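Local coordinates for WbmS, polysaccharide deacetylase involved in O-antigen biosynthesis (Bordetella bronchiseptica, PDB 3HFT), which probably removes acetyl groups from a polysaccharide during O-antigen biosynthesis, using a bound zinc ion, at residues Ile110-Arg113 / Thr114-Leu117; Ser134-Asn137 / Met138-Glu141; Leu176-Asp179 / Asp180-Cys183; Asp224-Glu227 / Val228-Asn231; Gly244-Thr247 / Phe248-Leu252. All blocks are in the same frame, centred on the assembly; numbering follows the deposited sequence.

Contact 1: residues Ile110-Arg113 / Thr114-Leu117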
loop_
_atom_site.group_PDB
_atom_site.type_symbol
_atom_site.label_atom_id
_atom_site.label_comp_id
_atom_site.label_asym_id
_atom_site.label_seq_id
_atom_site.Cartn_x
_atom_site.Cartn_y
_atom_site.Cartn_z
ATOM N N ILE A 110 8.029 -19.051 -1.862
ATOM C CA ILE A 110 9.040 -17.998 -1.675
ATOM C C ILE A 110 9.068 -17.477 -0.224
ATOM O O ILE A 110 10.140 -17.267 0.358
ATOM C CB ILE A 110 8.832 -16.820 -2.684
ATOM C CG1 ILE A 110 9.117 -17.266 -4.132
ATOM C CG2 ILE A 110 9.723 -15.618 -2.319
ATOM C CD1 ILE A 110 8.646 -16.280 -5.200
ATOM N N LEU A 111 7.885 -17.261 0.336
ATOM C CA LEU A 111 7.742 -16.770 1.696
ATOM C C LEU A 111 8.297 -17.770 2.684
ATOM O O LEU A 111 9.024 -17.400 3.592
ATOM C CB LEU A 111 6.267 -16.507 2.020
ATOM C CG LEU A 111 5.878 -16.058 3.444
ATOM C CD1 LEU A 111 6.665 -14.760 3.891
ATOM C CD2 LEU A 111 4.323 -15.865 3.571
ATOM N N ASP A 112 7.933 -19.035 2.520
ATOM C CA ASP A 112 8.405 -20.069 3.428
ATOM C C ASP A 112 9.925 -20.210 3.363
ATOM O O ASP A 112 10.575 -20.355 4.388
ATOM C CB ASP A 112 7.709 -21.391 3.143
ATOM C CG ASP A 112 6.246 -21.409 3.631
ATOM O OD1 ASP A 112 5.843 -20.554 4.475
ATOM O OD2 ASP A 112 5.507 -22.303 3.160
ATOM N N ARG A 113 10.501 -20.131 2.171
ATOM C CA ARG A 113 11.950 -20.179 2.063
ATOM C C ARG A 113 12.605 -19.003 2.748
ATOM O O ARG A 113 13.606 -19.165 3.419
ATOM C CB ARG A 113 12.416 -20.205 0.614
ATOM C CG ARG A 113 12.573 -21.566 0.035
ATOM C CD ARG A 113 13.517 -21.510 -1.150
ATOM N NE ARG A 113 13.043 -20.615 -2.198
ATOM C CZ ARG A 113 12.102 -20.929 -3.087
ATOM N NH1 ARG A 113 11.511 -22.097 -3.044
ATOM N NH2 ARG A 113 11.732 -20.050 -4.009
ATOM N N THR A 114 12.055 -17.808 2.565
ATOM C CA THR A 114 12.622 -16.603 3.183
ATOM C C THR A 114 12.548 -16.660 4.713
ATOM O O THR A 114 13.468 -16.220 5.419
ATOM C CB THR A 114 11.874 -15.352 2.708
ATOM O OG1 THR A 114 11.754 -15.389 1.278
ATOM C CG2 THR A 114 12.601 -14.084 3.145
ATOM N N LEU A 115 11.447 -17.205 5.226
ATOM C CA LEU A 115 11.254 -17.303 6.670
ATOM C C LEU A 115 12.295 -18.204 7.328
ATOM O O LEU A 115 12.552 -18.061 8.520
ATOM C CB LEU A 115 9.837 -17.793 6.993
ATOM C CG LEU A 115 8.768 -16.718 6.784
ATOM C CD1 LEU A 115 7.372 -17.332 6.775
ATOM C CD2 LEU A 115 8.910 -15.675 7.866
ATOM N N GLU A 116 12.899 -19.118 6.557
ATOM C CA GLU A 116 13.928 -19.974 7.091
ATOM C C GLU A 116 15.121 -19.137 7.548
ATOM O O GLU A 116 15.916 -19.590 8.360
ATOM C CB GLU A 116 14.387 -20.980 6.041
ATOM C CG GLU A 116 13.306 -21.930 5.596
ATOM C CD GLU A 116 13.783 -22.972 4.596
ATOM O OE1 GLU A 116 14.996 -23.055 4.308
ATOM O OE2 GLU A 116 12.918 -23.724 4.101
ATOM N N LEU A 117 15.262 -17.923 7.024
ATOM C CA LEU A 117 16.351 -17.043 7.426
ATOM C C LEU A 117 16.181 -16.441 8.833
ATOM O O LEU A 117 17.152 -16.016 9.447
ATOM C CB LEU A 117 16.472 -15.886 6.443
ATOM C CG LEU A 117 16.735 -16.147 4.967
ATOM C CD1 LEU A 117 16.650 -14.807 4.200
ATOM C CD2 LEU A 117 18.077 -16.808 4.791
#
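The carbonyl oxygen I110 O is gripped twice by T114: its hydroxyl OG1 donates at 2.6 Å from I110 O, and its backbone N lies 3.0 Å from the same atom. The two donors arrive from opposite faces of the carbonyl plane. This is a threonine hydroxyl bonded to the carbonyl four residues back, a common side-chain-to-backbone bond of alpha helices, here near the end of helix 107-115. With chi1 at -48°, OG1 sits beside T114's own backbone N, and the hydroxyl can fold back against the preceding turn.

One residue on, L115 N bonds to L111 O at 2.9 Å, and the two leucine side chains meet as well, L111 CG lying 3.9 Å from L115 CD1. E116 N then divides between two carbonyls: it comes to R113 O at 3.2 Å from 66° out of the carbonyl plane, not on a lone pair, while its bond to D112 O is weak.

The charged ends reach outside the segments, D112 to R142 and R113 to E105 in salt bridges. Further on, L117 N bonds to T114 O at 2.9 Å.

Contact 2: residues Ser134-Asn137 / Met138-Glu141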
loop_
_atom_site.group_PDB
_atom_site.type_symbol
_atom_site.label_atom_id
_atom_site.label_comp_id
_atom_site.label_asym_id
_atom_site.label_seq_id
_atom_site.Cartn_x
_atom_site.Cartn_y
_atom_site.Cartn_z
ATOM N N SER A 134 -3.981 -11.403 -0.236
ATOM C CA SER A 134 -3.623 -12.792 0.057
ATOM C C SER A 134 -2.211 -12.876 0.643
ATOM O O SER A 134 -1.935 -13.713 1.501
ATOM C CB SER A 134 -3.694 -13.648 -1.195
ATOM O OG SER A 134 -2.740 -13.180 -2.113
ATOM N N ILE A 135 -1.326 -11.995 0.192
ATOM C CA ILE A 135 0.042 -11.956 0.724
ATOM C C ILE A 135 -0.009 -11.628 2.226
ATOM O O ILE A 135 0.592 -12.337 3.034
ATOM C CB ILE A 135 0.950 -10.984 -0.051
ATOM C CG1 ILE A 135 1.181 -11.514 -1.479
ATOM C CG2 ILE A 135 2.283 -10.791 0.676
ATOM C CD1 ILE A 135 1.975 -10.560 -2.387
ATOM N N LEU A 136 -0.741 -10.581 2.601
ATOM C CA LEU A 136 -0.884 -10.234 4.024
ATOM C C LEU A 136 -1.564 -11.372 4.794
ATOM O O LEU A 136 -1.186 -11.638 5.916
ATOM C CB LEU A 136 -1.635 -8.933 4.227
ATOM C CG LEU A 136 -0.738 -7.681 4.308
ATOM C CD1 LEU A 136 0.149 -7.548 3.082
ATOM C CD2 LEU A 136 -1.589 -6.450 4.530
ATOM N N ASN A 137 -2.530 -12.052 4.190
ATOM C CA ASN A 137 -3.171 -13.217 4.851
ATOM C C ASN A 137 -2.124 -14.290 5.142
ATOM O O ASN A 137 -2.088 -14.878 6.231
ATOM C CB ASN A 137 -4.288 -13.821 3.968
ATOM C CG ASN A 137 -5.561 -12.976 3.942
ATOM O OD1 ASN A 137 -5.726 -12.048 4.723
ATOM N ND2 ASN A 137 -6.475 -13.312 3.038
HETATM N N MSE A 138 -1.265 -14.546 4.166
HETATM C CA MSE A 138 -0.253 -15.565 4.314
HETATM C C MSE A 138 0.829 -15.148 5.306
HETATM O O MSE A 138 1.380 -16.001 6.014
HETATM C CB MSE A 138 0.346 -15.946 2.953
HETATM C CG MSE A 138 -0.580 -16.853 2.104
HETATM SE SE MSE A 138 0.347 -17.616 0.576
HETATM C CE MSE A 138 2.035 -17.464 1.325
ATOM N N PHE A 139 1.146 -13.851 5.355
ATOM C CA PHE A 139 2.085 -13.342 6.351
ATOM C C PHE A 139 1.532 -13.690 7.733
ATOM O O PHE A 139 2.224 -14.262 8.574
ATOM C CB PHE A 139 2.208 -11.811 6.294
ATOM C CG PHE A 139 3.030 -11.268 5.143
ATOM C CD1 PHE A 139 3.912 -12.051 4.434
ATOM C CD2 PHE A 139 3.006 -9.911 4.887
ATOM C CE1 PHE A 139 4.700 -11.486 3.413
ATOM C CE2 PHE A 139 3.780 -9.360 3.892
ATOM C CZ PHE A 139 4.623 -10.167 3.145
ATOM N N GLY A 140 0.258 -13.367 7.932
ATOM C CA GLY A 140 -0.425 -13.584 9.209
ATOM C C GLY A 140 -0.527 -15.034 9.643
ATOM O O GLY A 140 -0.311 -15.341 10.797
ATOM N N GLU A 141 -0.839 -15.917 8.709
ATOM C CA GLU A 141 -0.853 -17.349 8.980
ATOM C C GLU A 141 0.522 -17.809 9.461
ATOM O O GLU A 141 0.600 -18.686 10.282
ATOM C CB GLU A 141 -1.166 -18.148 7.721
ATOM C CG GLU A 141 -2.547 -17.986 7.130
ATOM C CD GLU A 141 -2.652 -18.592 5.713
ATOM O OE1 GLU A 141 -1.691 -19.284 5.256
ATOM O OE2 GLU A 141 -3.707 -18.364 5.061
#
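I135 and F139 lie side by side along one flank of helix 133-141 and point the same way, so that the branch methyl I135 CG2 comes over the face of the F139 ring. The contact is CH-pi: CG2 is 3.8 Å from the ring centroid of F139 and 25° off the ring normal, with I135 CG2 to F139 CZ, at 3.5 Å, the nearest approach of the two side chains.

Two torsions bring this about. CG2 of I135 is opposite its backbone N across the CA-CB bond, with CG1 in the position beside that N (chi1 -67°). F139 holds CG beside its own N (chi1 -76°), which lays the ring back along the preceding turn. The same face of the ring also meets I135 O, 3.4 Å above the ring plane of F139 and displaced toward the rim. That oxygen is meanwhile the acceptor of F139 N at 2.8 Å.

L136 reaches the ring more loosely, its CD1 4.1 Å from F139 CD2. On another flank E141 CG lies 3.3 Å from N137 O, the carbonyl that accepts E141 N. N137 OD1 bonds to T167 OG1.

I135 also packs on L99 of the second subunit. Helix 133-141 is the connection of a beta-alpha-beta unit between strands 123-124 and 146-147.

Contact 3: residues Leu176-Asp179 / Asp180-Cys183. With EDO (1,2-ethanediol), chain D.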
loop_
_atom_site.group_PDB
_atom_site.type_symbol
_atom_site.label_atom_id
_atom_site.label_comp_id
_atom_site.label_asym_id
_atom_site.label_seq_id
_atom_site.Cartn_x
_atom_site.Cartn_y
_atom_site.Cartn_z
ATOM N N LEU A 176 7.953 6.618 5.847
ATOM C CA LEU A 176 7.864 7.935 5.225
ATOM C C LEU A 176 9.108 8.473 4.487
ATOM O O LEU A 176 9.063 9.536 3.865
ATOM C CB LEU A 176 7.405 8.951 6.295
ATOM C CG LEU A 176 8.141 9.113 7.644
ATOM C CD1 LEU A 176 9.656 9.375 7.501
ATOM C CD2 LEU A 176 7.449 10.203 8.507
ATOM N N TRP A 177 10.195 7.721 4.533
ATOM C CA TRP A 177 11.451 8.115 3.898
ATOM C C TRP A 177 12.256 6.877 3.536
ATOM O O TRP A 177 12.268 5.878 4.289
ATOM C CB TRP A 177 12.249 9.032 4.833
ATOM C CG TRP A 177 13.417 9.752 4.149
ATOM C CD1 TRP A 177 13.434 11.052 3.728
ATOM C CD2 TRP A 177 14.746 9.248 3.938
ATOM N NE1 TRP A 177 14.665 11.366 3.197
ATOM C CE2 TRP A 177 15.488 10.279 3.315
ATOM C CE3 TRP A 177 15.357 8.006 4.134
ATOM C CZ2 TRP A 177 16.836 10.117 2.925
ATOM C CZ3 TRP A 177 16.693 7.848 3.757
ATOM C CH2 TRP A 177 17.405 8.893 3.144
ATOM N N GLU A 178 12.894 6.922 2.361
ATOM C CA GLU A 178 13.735 5.827 1.862
ATOM C C GLU A 178 14.830 6.462 1.004
ATOM O O GLU A 178 14.587 7.447 0.266
ATOM C CB GLU A 178 12.913 4.792 1.097
ATOM C CG GLU A 178 13.707 3.647 0.472
ATOM C CD GLU A 178 12.830 2.626 -0.212
ATOM O OE1 GLU A 178 11.691 2.390 0.275
ATOM O OE2 GLU A 178 13.276 2.061 -1.242
ATOM N N ASP A 179 16.027 5.917 1.112
ATOM C CA ASP A 179 17.193 6.503 0.429
ATOM C C ASP A 179 17.071 6.568 -1.074
ATOM O O ASP A 179 17.276 7.656 -1.666
ATOM C CB ASP A 179 18.563 5.928 0.908
ATOM C CG ASP A 179 18.655 4.399 0.875
ATOM O OD1 ASP A 179 17.813 3.745 0.254
ATOM O OD2 ASP A 179 19.609 3.852 1.484
ATOM N N ASP A 180 16.779 5.453 -1.726
ATOM C CA ASP A 180 16.638 5.484 -3.177
ATOM C C ASP A 180 15.415 6.293 -3.618
ATOM O O ASP A 180 15.464 7.003 -4.630
ATOM C CB ASP A 180 16.695 4.086 -3.813
ATOM C CG ASP A 180 15.726 3.105 -3.212
ATOM O OD1 ASP A 180 15.036 3.412 -2.227
ATOM O OD2 ASP A 180 15.699 1.968 -3.706
ATOM N N VAL A 181 14.353 6.272 -2.813
ATOM C CA VAL A 181 13.163 7.107 -3.078
ATOM C C VAL A 181 13.462 8.607 -2.947
ATOM O O VAL A 181 12.919 9.436 -3.701
ATOM C CB VAL A 181 11.969 6.666 -2.191
ATOM C CG1 VAL A 181 10.779 7.587 -2.369
ATOM C CG2 VAL A 181 11.574 5.238 -2.567
ATOM N N ALA A 182 14.368 8.956 -2.032
ATOM C CA ALA A 182 14.774 10.332 -1.862
ATOM C C ALA A 182 15.451 10.794 -3.149
ATOM O O ALA A 182 15.252 11.934 -3.606
ATOM C CB ALA A 182 15.711 10.461 -0.683
ATOM N N CYS A 183 16.267 9.929 -3.733
ATOM C CA CYS A 183 16.868 10.267 -5.034
ATOM C C CYS A 183 15.775 10.486 -6.088
ATOM O O CYS A 183 15.775 11.474 -6.798
ATOM C CB CYS A 183 17.834 9.183 -5.501
ATOM S SG CYS A 183 19.240 8.907 -4.375
HETATM C C1 EDO D . 18.355 -0.104 -4.993
HETATM O O1 EDO D . 18.199 1.310 -4.852
HETATM C C2 EDO D . 18.840 -0.705 -3.669
HETATM O O2 EDO D . 18.491 -2.097 -3.577
#
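The backbone bonds define a helix start: E178 O accepts A182 N at 2.8 Å, and D179 O accepts C183 N at 3.2 Å. E178 thereby occupies the N-cap position, where the extended chain of strand 177-178 turns directly into helix 179-185.

Acidic side chains gather at this turn. D179 has CG between its backbone N and carbonyl carbon (chi1 52°), and OD1 curls back to D180 N at 2.8 Å, a weak bond judged by its angle of 130°. The same OD1 is held by H208 ND1. E178 runs straight out from the backbone and approaches D180, their carboxylate planes 31° apart. E178 OE2 and D180 OD1 are modelled only 2.4 Å apart, a separation too short for the nature of the interaction to be certain. The other oxygen, E178 OE1, bonds to Y175 OH.

A bound 1,2-ethanediol, probably from the crystallisation liquor, donates from O1 to D180 OD2 at 2.8 Å. It also bonds to H211 and to D46, a ligand of the zinc ion, which is consistent with D180 bordering a pocket next to the metal site.

Apolar contacts complete the turn. V181 CG2 lies 3.7 Å from E178 CD, crossing that chain at about a right angle, and W177 CZ2 touches A182 CB at 3.8 Å. The W177 ring stacks with F248 of helix 245-256 and meets F207 and W187 at inclined angles; its NE1 bonds to Y195 OH. The turn stands at one margin of the parallel sheet, with strand 203-207 alongside strand 177-178 and helices 209-214 and 219-224 against D180.

Contact 4: residues Asp224-Glu227 / Val228-Asn231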
loop_
_atom_site.group_PDB
_atom_site.type_symbol
_atom_site.label_atom_id
_atom_site.label_comp_id
_atom_site.label_asym_id
_atom_site.label_seq_id
_atom_site.Cartn_x
_atom_site.Cartn_y
_atom_site.Cartn_z
ATOM N N ASP A 224 26.162 3.279 -12.408
ATOM C CA ASP A 224 27.497 3.322 -13.002
ATOM C C ASP A 224 28.492 2.370 -12.342
ATOM O O ASP A 224 29.442 1.938 -12.985
ATOM C CB ASP A 224 28.107 4.727 -12.924
ATOM C CG ASP A 224 27.457 5.734 -13.869
ATOM O OD1 ASP A 224 26.664 5.332 -14.729
ATOM O OD2 ASP A 224 27.755 6.944 -13.715
ATOM N N SER A 225 28.302 2.097 -11.057
ATOM C CA SER A 225 29.222 1.301 -10.272
ATOM C C SER A 225 28.826 -0.180 -10.167
ATOM O O SER A 225 29.454 -0.929 -9.416
ATOM C CB SER A 225 29.274 1.869 -8.861
ATOM O OG SER A 225 27.989 1.865 -8.218
ATOM N N ARG A 226 27.806 -0.594 -10.919
ATOM C CA ARG A 226 27.202 -1.922 -10.783
ATOM C C ARG A 226 28.183 -3.071 -10.742
ATOM O O ARG A 226 28.048 -3.994 -9.944
ATOM C CB ARG A 226 26.245 -2.192 -11.940
ATOM C CG ARG A 226 24.945 -1.469 -11.853
ATOM C CD ARG A 226 23.933 -2.064 -12.828
ATOM N NE ARG A 226 23.199 -3.133 -12.170
ATOM C CZ ARG A 226 22.184 -2.944 -11.337
ATOM N NH1 ARG A 226 21.758 -1.726 -11.062
ATOM N NH2 ARG A 226 21.591 -3.983 -10.771
ATOM N N GLU A 227 29.180 -3.015 -11.605
ATOM C CA GLU A 227 30.149 -4.089 -11.665
ATOM C C GLU A 227 31.090 -4.166 -10.462
ATOM O O GLU A 227 31.816 -5.144 -10.338
ATOM C CB GLU A 227 30.971 -3.969 -12.947
ATOM C CG GLU A 227 30.118 -4.087 -14.197
ATOM C CD GLU A 227 29.282 -5.355 -14.186
ATOM O OE1 GLU A 227 29.878 -6.449 -14.312
ATOM O OE2 GLU A 227 28.034 -5.259 -14.034
ATOM N N VAL A 228 31.028 -3.168 -9.582
ATOM C CA VAL A 228 31.945 -3.062 -8.462
ATOM C C VAL A 228 31.265 -3.294 -7.117
ATOM O O VAL A 228 31.943 -3.356 -6.100
ATOM C CB VAL A 228 32.598 -1.658 -8.458
ATOM C CG1 VAL A 228 33.821 -1.630 -7.558
ATOM C CG2 VAL A 228 32.981 -1.260 -9.876
ATOM N N HIS A 229 29.942 -3.478 -7.113
ATOM C CA HIS A 229 29.160 -3.562 -5.860
ATOM C C HIS A 229 29.559 -4.673 -4.915
ATOM O O HIS A 229 29.219 -4.625 -3.734
ATOM C CB HIS A 229 27.641 -3.628 -6.099
ATOM C CG HIS A 229 27.070 -2.397 -6.734
ATOM N ND1 HIS A 229 25.797 -2.347 -7.255
ATOM C CD2 HIS A 229 27.624 -1.184 -6.976
ATOM C CE1 HIS A 229 25.581 -1.148 -7.767
ATOM N NE2 HIS A 229 26.685 -0.428 -7.628
ATOM N N ARG A 230 30.281 -5.668 -5.411
ATOM C CA ARG A 230 30.746 -6.734 -4.551
ATOM C C ARG A 230 32.274 -6.787 -4.508
ATOM O O ARG A 230 32.830 -7.785 -4.083
ATOM C CB ARG A 230 30.164 -8.062 -5.038
ATOM C CG ARG A 230 28.661 -7.978 -5.327
ATOM C CD ARG A 230 28.067 -9.331 -5.643
ATOM N NE ARG A 230 28.059 -10.137 -4.435
ATOM C CZ ARG A 230 27.070 -10.165 -3.547
ATOM N NH1 ARG A 230 25.966 -9.477 -3.728
ATOM N NH2 ARG A 230 27.195 -10.913 -2.472
ATOM N N ASN A 231 32.942 -5.696 -4.901
ATOM C CA ASN A 231 34.404 -5.619 -4.942
ATOM C C ASN A 231 34.906 -4.811 -3.747
ATOM O O ASN A 231 34.799 -3.586 -3.740
ATOM C CB ASN A 231 34.832 -4.958 -6.234
ATOM C CG ASN A 231 36.315 -4.987 -6.443
ATOM O OD1 ASN A 231 37.100 -4.926 -5.494
ATOM N ND2 ASN A 231 36.720 -5.043 -7.702
HETATM O O HOH W 1 31.464 -6.460 -7.870
HETATM O O HOH W 2 34.794 -5.083 -9.936
#
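H229 sets its imidazole with one face on R226 CA and its edge toward S225 OG, and the side chain can be followed outward from its root. CB lies 3.9 Å from R226 O. CG, set beside H229's own backbone N (chi1 -64°), and ND1 both lie near R226 O, with ND1 also near R226 CA. On the other branch CD2 comes to 3.1 Å from S225 O. R226 CA stands over the ring face, nearest CE1, 3.6 Å from the H229 ring centroid and 16° off the normal, a CH-pi contact. At the tip NE2 donates to S225 OG at 2.7 Å, with the oxygen only 4° out of the ring plane.

S225 OG is itself hydrogen-bonded with R221 O and Y222 O, which anchors this acceptor to the end of helix 219-224; Y222 also stacks on the H229 ring.

E227 O receives two waters, one accepting from R230 N and the other from N231 ND2, with water 1 at 2.8 Å from E227 O. The whole is a surface helix exit closed by the bond of V228 N to S225 O at 2.7 Å, then a type I beta turn from V228 to N231, in which N231 N bonds to V228 O at 2.8 Å.

Contact 5: residues Gly244-Thr247 / Phe248-Leu252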
loop_
_atom_site.group_PDB
_atom_site.type_symbol
_atom_site.label_atom_id
_atom_site.label_comp_id
_atom_site.label_asym_id
_atom_site.label_seq_id
_atom_site.Cartn_x
_atom_site.Cartn_y
_atom_site.Cartn_z
ATOM N N GLY A 244 25.006 12.756 0.992
ATOM C CA GLY A 244 24.252 11.664 0.414
ATOM C C GLY A 244 23.591 10.861 1.518
ATOM O O GLY A 244 23.458 11.351 2.659
ATOM N N SER A 245 23.226 9.628 1.195
ATOM C CA SER A 245 22.523 8.722 2.118
ATOM C C SER A 245 23.290 8.467 3.399
ATOM O O SER A 245 22.697 8.401 4.476
ATOM C CB SER A 245 22.219 7.385 1.436
ATOM O OG SER A 245 21.344 7.567 0.316
ATOM N N ARG A 246 24.608 8.335 3.304
ATOM C CA ARG A 246 25.443 8.063 4.463
ATOM C C ARG A 246 25.532 9.276 5.384
ATOM O O ARG A 246 25.365 9.162 6.601
ATOM C CB ARG A 246 26.852 7.679 4.028
ATOM C CG ARG A 246 27.740 7.147 5.128
ATOM C CD ARG A 246 29.151 6.974 4.589
ATOM N NE ARG A 246 30.006 6.270 5.526
ATOM C CZ ARG A 246 30.024 4.951 5.710
ATOM N NH1 ARG A 246 29.224 4.164 5.055
ATOM N NH2 ARG A 246 30.838 4.421 6.593
ATOM N N THR A 247 25.793 10.444 4.821
ATOM C CA THR A 247 25.913 11.640 5.647
ATOM C C THR A 247 24.545 12.023 6.245
ATOM O O THR A 247 24.484 12.508 7.358
ATOM C CB THR A 247 26.549 12.803 4.902
ATOM O OG1 THR A 247 25.742 13.150 3.790
ATOM C CG2 THR A 247 27.988 12.468 4.453
ATOM N N PHE A 248 23.455 11.739 5.536
ATOM C CA PHE A 248 22.109 11.973 6.063
ATOM C C PHE A 248 21.912 11.100 7.308
ATOM O O PHE A 248 21.459 11.566 8.340
ATOM C CB PHE A 248 21.101 11.641 4.973
ATOM C CG PHE A 248 19.641 11.728 5.374
ATOM C CD1 PHE A 248 18.968 10.619 5.847
ATOM C CD2 PHE A 248 18.919 12.900 5.183
ATOM C CE1 PHE A 248 17.630 10.682 6.143
ATOM C CE2 PHE A 248 17.575 12.958 5.475
ATOM C CZ PHE A 248 16.931 11.843 5.956
ATOM N N LEU A 249 22.262 9.823 7.194
ATOM C CA LEU A 249 22.111 8.895 8.319
ATOM C C LEU A 249 23.016 9.289 9.447
ATOM O O LEU A 249 22.614 9.259 10.611
ATOM C CB LEU A 249 22.454 7.477 7.867
ATOM C CG LEU A 249 22.455 6.381 8.928
ATOM C CD1 LEU A 249 21.116 6.243 9.677
ATOM C CD2 LEU A 249 22.859 5.044 8.228
ATOM N N GLN A 250 24.259 9.641 9.138
ATOM C CA GLN A 250 25.181 10.060 10.200
ATOM C C GLN A 250 24.684 11.299 10.951
ATOM O O GLN A 250 24.753 11.337 12.172
ATOM C CB GLN A 250 26.603 10.291 9.656
ATOM C CG GLN A 250 27.296 8.996 9.264
ATOM C CD GLN A 250 28.577 9.246 8.495
ATOM O OE1 GLN A 250 28.618 10.079 7.601
ATOM N NE2 GLN A 250 29.616 8.532 8.848
ATOM N N SER A 251 24.155 12.293 10.239
ATOM C CA SER A 251 23.602 13.499 10.890
ATOM C C SER A 251 22.386 13.214 11.732
ATOM O O SER A 251 22.217 13.766 12.815
ATOM C CB SER A 251 23.174 14.533 9.866
ATOM O OG SER A 251 24.314 14.978 9.184
ATOM N N LEU A 252 21.528 12.362 11.215
ATOM C CA LEU A 252 20.304 11.989 11.921
ATOM C C LEU A 252 20.651 11.326 13.230
ATOM O O LEU A 252 20.041 11.622 14.267
ATOM C CB LEU A 252 19.496 11.063 11.023
ATOM C CG LEU A 252 18.216 10.377 11.429
ATOM C CD1 LEU A 252 17.650 9.782 10.128
ATOM C CD2 LEU A 252 18.460 9.312 12.467
#
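Backbone bonds between R246 and Q250 and between T247 and S251 carry the regular helical pattern here: Q250 N lies 2.8 Å from R246 O, and S251 N lies 2.9 Å from T247 O. At the start of the run F248 N reaches G244 O at 2.9 Å with the donor nearly in line with the C=O bond, marking G244 as the N-cap of helix 245-256.

Capping comes from side chains. T247 places OG1 between its backbone N and carbonyl carbon (chi1 61°), where it accepts G244 N at 2.9 Å with an N-H...O angle of 167°. This is the side-chain-to-N-cap half of a capping box; G244 has no side chain to give the other half. N215 OD1 instead accepts T247 N. Separately, S245 OG bonds to T216 O, tying the first turn to another part of the chain.

Among side-chain packing, Q250 has CG beside its backbone N (chi1 -71°) and runs extended from there, CG 3.3 Å from R246 O. Its OE1 is 3.9 Å from R246 CG. R246 is extended from CG to NE, crosses Q250 at a slant with guanidinium and amide planes 69° apart, and salt-bridges D55; its NH1 also bonds to V212 O.

L249 touches I60 of helix 50-63, V212 of helix 209-214 and F207. F248 meets strand 203-207 through L205 and F207, which seats helix 245-256 against the parallel sheet.

From the N terminus the five contacts follow in series; each joins adjacent halves of one continuous run, so none closes a long loop, and none nests or crosses. Contact 1 near the end of helix 107-115 meets contact 2 on helix 133-141 directly, L111 CD1 lying 3.8 Å from F139 CE1, which pairs two successive helices. Contact 3 starts helix 179-185, and contact 5 starts helix 245-256; they too touch, through W177 CZ2 and F248 CE1 at 3.4 Å, bringing the last helix to the margin of the parallel sheet. Contact 4, between helices 219-224 and 245-256, stands apart, its nearest atoms about 10 Å from contact 3.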